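Local atomic coordinates of putative isomerase (Sinorhizobium meliloti, PDB entry 2PPG), a protein that is a putative isomerase of the enolase superfamily, related to mandelate racemase and muconate lactonizing enzyme, with a barrel-type C-terminal domain. Residues Ile265-Glu270 / Arg284-Val289; Asp276-Val281 / Gly305-Val310. One frame throughout, in Å; residues are numbered along the deposited sequence.

Contact 1 (Ile265-Glu270 / Arg284-Val289)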
loop_
_atom_site.group_PDB
_atom_site.type_symbol
_atom_site.label_atom_id
_atom_site.label_comp_id
_atom_site.label_asym_id
_atom_site.label_seq_id
_atom_site.Cartn_x
_atom_site.Cartn_y
_atom_site.Cartn_z
ATOM N N ILE A 265 -13.574 -5.434 -18.184
ATOM C CA ILE A 265 -13.918 -6.668 -17.486
ATOM C C ILE A 265 -15.279 -6.527 -16.844
ATOM O O ILE A 265 -15.515 -5.568 -16.110
ATOM C CB ILE A 265 -12.887 -7.031 -16.383
ATOM C CG1 ILE A 265 -11.503 -7.288 -16.987
ATOM C CG2 ILE A 265 -13.351 -8.234 -15.584
ATOM C CD1 ILE A 265 -11.511 -8.209 -18.146
ATOM N N ALA A 266 -16.163 -7.485 -17.116
ATOM C CA ALA A 266 -17.556 -7.389 -16.680
ATOM C C ALA A 266 -17.917 -8.506 -15.734
ATOM O O ALA A 266 -17.651 -9.679 -16.029
ATOM C CB ALA A 266 -18.484 -7.411 -17.878
ATOM N N VAL A 267 -18.523 -8.139 -14.601
ATOM C CA VAL A 267 -18.961 -9.112 -13.601
ATOM C C VAL A 267 -20.207 -8.600 -12.920
ATOM O O VAL A 267 -20.564 -7.439 -13.101
ATOM C CB VAL A 267 -17.871 -9.380 -12.526
ATOM C CG1 VAL A 267 -16.646 -10.030 -13.160
ATOM C CG2 VAL A 267 -17.480 -8.089 -11.780
ATOM N N GLY A 268 -20.879 -9.452 -12.147
ATOM C CA GLY A 268 -21.947 -8.974 -11.267
ATOM C C GLY A 268 -23.215 -9.804 -11.133
ATOM O O GLY A 268 -23.950 -9.676 -10.143
ATOM N N GLU A 269 -23.479 -10.662 -12.111
ATOM C CA GLU A 269 -24.758 -11.357 -12.191
ATOM C C GLU A 269 -25.105 -12.249 -10.988
ATOM O O GLU A 269 -26.271 -12.434 -10.683
ATOM C CB GLU A 269 -24.852 -12.144 -13.506
ATOM C CG GLU A 269 -24.014 -13.408 -13.551
ATOM C CD GLU A 269 -24.010 -14.036 -14.916
ATOM O OE1 GLU A 269 -23.187 -13.615 -15.766
ATOM O OE2 GLU A 269 -24.832 -14.953 -15.142
ATOM N N GLU A 270 -24.099 -12.803 -10.322
ATOM C CA GLU A 270 -24.319 -13.731 -9.216
ATOM C C GLU A 270 -24.291 -13.081 -7.841
ATOM O O GLU A 270 -24.465 -13.766 -6.830
ATOM C CB GLU A 270 -23.285 -14.857 -9.233
ATOM C CG GLU A 270 -21.868 -14.422 -8.906
ATOM C CD GLU A 270 -21.097 -13.927 -10.137
ATOM O OE1 GLU A 270 -21.693 -13.277 -11.020
ATOM O OE2 GLU A 270 -19.885 -14.187 -10.216
ATOM N N ARG A 284 -10.057 -2.382 -7.968
ATOM C CA ARG A 284 -10.105 -1.927 -9.369
ATOM C C ARG A 284 -10.319 -3.091 -10.339
ATOM O O ARG A 284 -9.672 -3.181 -11.392
ATOM C CB ARG A 284 -8.845 -1.129 -9.749
ATOM C CG ARG A 284 -8.761 0.265 -9.124
ATOM N N ALA A 285 -11.246 -3.976 -9.985
ATOM C CA ALA A 285 -11.368 -5.252 -10.681
ATOM C C ALA A 285 -12.370 -5.292 -11.854
ATOM O O ALA A 285 -12.368 -6.256 -12.627
ATOM C CB ALA A 285 -11.656 -6.368 -9.665
ATOM N N LEU A 286 -13.210 -4.262 -11.998
ATOM C CA LEU A 286 -14.209 -4.247 -13.074
ATOM C C LEU A 286 -14.429 -2.894 -13.720
ATOM O O LEU A 286 -14.495 -1.879 -13.036
ATOM C CB LEU A 286 -15.565 -4.769 -12.574
ATOM C CG LEU A 286 -16.317 -3.882 -11.581
ATOM C CD1 LEU A 286 -17.763 -4.282 -11.463
ATOM C CD2 LEU A 286 -15.637 -3.930 -10.232
ATOM N N ALA A 287 -14.576 -2.905 -15.044
ATOM C CA ALA A 287 -15.066 -1.762 -15.811
ATOM C C ALA A 287 -16.604 -1.713 -15.879
ATOM O O ALA A 287 -17.186 -0.627 -15.973
ATOM C CB ALA A 287 -14.515 -1.818 -17.209
ATOM N N ILE A 288 -17.252 -2.883 -15.849
ATOM C CA ILE A 288 -18.703 -2.997 -16.036
ATOM C C ILE A 288 -19.368 -3.873 -14.967
ATOM O O ILE A 288 -18.861 -4.954 -14.676
ATOM C CB ILE A 288 -19.013 -3.630 -17.405
ATOM C CG1 ILE A 288 -18.352 -2.829 -18.536
ATOM C CG2 ILE A 288 -20.518 -3.727 -17.621
ATOM C CD1 ILE A 288 -18.311 -3.547 -19.884
ATOM N N VAL A 289 -20.486 -3.422 -14.392
ATOM C CA VAL A 289 -21.302 -4.292 -13.506
ATOM C C VAL A 289 -22.494 -4.862 -14.232
ATOM O O VAL A 289 -23.179 -4.140 -14.948
ATOM C CB VAL A 289 -21.936 -3.591 -12.268
ATOM C CG1 VAL A 289 -21.290 -4.038 -11.018
ATOM C CG2 VAL A 289 -21.958 -2.097 -12.413
#
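With CG set between its backbone N and carbonyl carbon (chi1 69°), L286 turns CD1 onto CG2 of V267, 3.8 Å away. V267 keeps CG1 anti to its carbonyl carbon (chi1 -64°), which leaves CG2 for this meeting, and the two side chains cross at about a right angle. Beside them the backbones join as parallel strands. I288 N donates to I265 O over 3.2 Å, and V267 N returns a bond of the same length to I288 O. I265 O also receives a weak bond from A287 N, so one carbonyl faces two successive amides. This pairing closes the beta-alpha-beta unit formed by strand 264-267, helix 274-282 and strand 288-289, one step in the barrel of the enolase C-terminal domain. A266 and I288 share one face of the sheet, their CB atoms 3.8 Å apart, and F241 of the preceding strand touches both. V267 and V289 point to the other face, where V267 meets L254 of helix 251-260. Between the strands, A266 CA approaches I288 O at 3.4 Å and V289 CA approaches V267 O at 3.3 Å, both as CA-H...O contacts.

Contact 2 (Asp276-Val281 / Gly305-Val310)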
loop_
_atom_site.group_PDB
_atom_site.type_symbol
_atom_site.label_atom_id
_atom_site.label_comp_id
_atom_site.label_asym_id
_atom_site.label_seq_id
_atom_site.Cartn_x
_atom_site.Cartn_y
_atom_site.Cartn_z
ATOM N N ASP A 276 -21.518 -7.139 -2.002
ATOM C CA ASP A 276 -20.693 -7.945 -2.904
ATOM C C ASP A 276 -19.840 -7.085 -3.819
ATOM O O ASP A 276 -18.744 -7.483 -4.178
ATOM C CB ASP A 276 -21.556 -8.895 -3.743
ATOM C CG ASP A 276 -22.352 -9.846 -2.889
ATOM O OD1 ASP A 276 -21.842 -10.238 -1.828
ATOM O OD2 ASP A 276 -23.487 -10.200 -3.264
HETATM N N MSE A 277 -20.338 -5.899 -4.172
HETATM C CA MSE A 277 -19.641 -5.002 -5.108
HETATM C C MSE A 277 -18.369 -4.330 -4.579
HETATM O O MSE A 277 -17.367 -4.235 -5.288
HETATM C CB MSE A 277 -20.588 -3.919 -5.609
HETATM C CG MSE A 277 -20.043 -3.211 -6.812
HETATM SE SE MSE A 277 -21.306 -2.062 -7.737
HETATM C CE MSE A 277 -20.106 -1.374 -9.141
ATOM N N VAL A 278 -18.436 -3.852 -3.338
ATOM C CA VAL A 278 -17.356 -3.094 -2.703
ATOM C C VAL A 278 -15.939 -3.672 -2.890
ATOM O O VAL A 278 -15.045 -2.973 -3.374
ATOM C CB VAL A 278 -17.660 -2.886 -1.201
ATOM C CG1 VAL A 278 -16.542 -2.113 -0.512
ATOM C CG2 VAL A 278 -18.983 -2.171 -1.050
ATOM N N PRO A 279 -15.728 -4.947 -2.515
ATOM C CA PRO A 279 -14.391 -5.511 -2.650
ATOM C C PRO A 279 -13.882 -5.495 -4.074
ATOM O O PRO A 279 -12.704 -5.228 -4.300
ATOM C CB PRO A 279 -14.583 -6.948 -2.180
ATOM C CG PRO A 279 -15.738 -6.859 -1.227
ATOM C CD PRO A 279 -16.663 -5.932 -1.944
ATOM N N ARG A 280 -14.758 -5.748 -5.036
ATOM C CA ARG A 280 -14.339 -5.762 -6.435
ATOM C C ARG A 280 -13.954 -4.379 -6.980
ATOM O O ARG A 280 -13.017 -4.281 -7.774
ATOM C CB ARG A 280 -15.379 -6.447 -7.336
ATOM C CG ARG A 280 -15.410 -7.991 -7.236
ATOM C CD ARG A 280 -16.231 -8.479 -6.040
ATOM N NE ARG A 280 -16.389 -9.934 -5.998
ATOM C CZ ARG A 280 -16.977 -10.601 -5.007
ATOM N NH1 ARG A 280 -17.472 -9.957 -3.963
ATOM N NH2 ARG A 280 -17.069 -11.920 -5.054
ATOM N N VAL A 281 -14.658 -3.315 -6.573
ATOM C CA VAL A 281 -14.263 -1.976 -7.029
ATOM C C VAL A 281 -13.032 -1.494 -6.268
ATOM O O VAL A 281 -12.145 -0.858 -6.847
ATOM C CB VAL A 281 -15.407 -0.905 -7.000
ATOM C CG1 VAL A 281 -16.773 -1.556 -7.072
ATOM C CG2 VAL A 281 -15.289 0.015 -5.800
ATOM N N GLY A 305 -26.343 0.169 -8.829
ATOM C CA GLY A 305 -26.276 1.227 -9.837
ATOM C C GLY A 305 -25.726 2.533 -9.292
ATOM O O GLY A 305 -24.871 3.153 -9.911
ATOM N N ALA A 306 -26.215 2.958 -8.129
ATOM C CA ALA A 306 -25.719 4.191 -7.489
ATOM C C ALA A 306 -24.233 4.098 -7.154
ATOM O O ALA A 306 -23.505 5.084 -7.267
ATOM C CB ALA A 306 -26.507 4.505 -6.247
ATOM N N TYR A 307 -23.787 2.914 -6.743
ATOM C CA TYR A 307 -22.380 2.697 -6.471
ATOM C C TYR A 307 -21.528 2.760 -7.750
ATOM O O TYR A 307 -20.446 3.318 -7.739
ATOM C CB TYR A 307 -22.184 1.366 -5.757
ATOM C CG TYR A 307 -20.956 1.308 -4.868
ATOM C CD1 TYR A 307 -20.976 1.847 -3.580
ATOM C CD2 TYR A 307 -19.784 0.688 -5.309
ATOM C CE1 TYR A 307 -19.860 1.787 -2.763
ATOM C CE2 TYR A 307 -18.662 0.617 -4.503
ATOM C CZ TYR A 307 -18.701 1.173 -3.230
ATOM O OH TYR A 307 -17.578 1.114 -2.432
ATOM N N ALA A 308 -22.017 2.201 -8.850
ATOM C CA ALA A 308 -21.278 2.268 -10.106
ATOM C C ALA A 308 -21.143 3.711 -10.595
ATOM O O ALA A 308 -20.124 4.082 -11.154
ATOM C CB ALA A 308 -21.948 1.421 -11.165
ATOM N N HIS A 309 -22.189 4.502 -10.377
ATOM C CA HIS A 309 -22.222 5.922 -10.703
ATOM C C HIS A 309 -21.131 6.670 -9.944
ATOM O O HIS A 309 -20.231 7.276 -10.537
ATOM C CB HIS A 309 -23.588 6.479 -10.316
ATOM C CG HIS A 309 -23.750 7.939 -10.589
ATOM N ND1 HIS A 309 -24.189 8.422 -11.802
ATOM C CD2 HIS A 309 -23.546 9.024 -9.803
ATOM C CE1 HIS A 309 -24.245 9.742 -11.755
ATOM N NE2 HIS A 309 -23.861 10.131 -10.553
ATOM N N VAL A 310 -21.235 6.620 -8.622
ATOM C CA VAL A 310 -20.211 7.135 -7.729
ATOM C C VAL A 310 -18.803 6.695 -8.153
ATOM O O VAL A 310 -17.886 7.509 -8.177
ATOM C CB VAL A 310 -20.475 6.677 -6.271
ATOM C CG1 VAL A 310 -19.220 6.779 -5.443
ATOM C CG2 VAL A 310 -21.577 7.497 -5.649
#
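The ring of Y307 carries most of this helix-to-helix contact, reaching from helix 293-310 to three residues of helix 274-282. V281 meets it at the edge: its CG2 lies 3.7 Å from Y307 CE2, and CG1 sits in the plane of the ring. M277, a selenomethionine, brings SE to 4.0 Å from Y307 CD2 in an oblique Met-aromatic contact, as the two side chains slide past each other in opposite directions. V278 crosses the tyrosine at about a right angle, its CG2 3.8 Å from Y307 OH. That hydroxyl has a hydrogen-bonding partner elsewhere; no hydrogen bond spans the contact, which is held by packing of mainly apolar groups. Past the ring, M277 CE reaches A308 CB at 3.9 Å. The long reach comes from a fully stretched side chain: CG stands anti to the backbone N (chi1 -165°) and the chain stays extended as far as CE.

Behind these groups, the backbone bond from V281 N to M277 O ties together the turn that presents both residues to Y307. Next to it, R280 NH1 bonds D276 O over 2.8 Å, on a lone pair in the carbonyl plane, while R280 NH2 holds T248 O, so the arginine links its own helix to the loop before helix 251-260. The short helix axes run 11.0 Å apart at 21°, nearly parallel, and the helices meet mainly through side chains. V310 of a neighbouring subunit packs on V278 and Y307, extending the contact into the assembly. Helix 251-260 lies against P279 and R280, whereas both helices of the contact back onto strand 288-289, placing them on the outside of the barrel strands.

In the fold
The two contacts alternate along the chain: strand 264-267, helix 274-282, strand 288-289 and helix 293-310 follow in that order, so contact 1 pairs the two strands and contact 2 the two helices that follow them in the C-terminal barrel domain. Their centres lie about 9 Å apart, on the same side of the chain's centre. V289 joins them, its CG1 3.5 Å from M277 CE and its CG2 3.7 Å from A308 CB. At the end of helix 274-282, R284 is the C-prime residue of a Schellman motif that turns the chain toward strand 288-289. Strand pairing and helix packing thus form successive layers of one barrel wall.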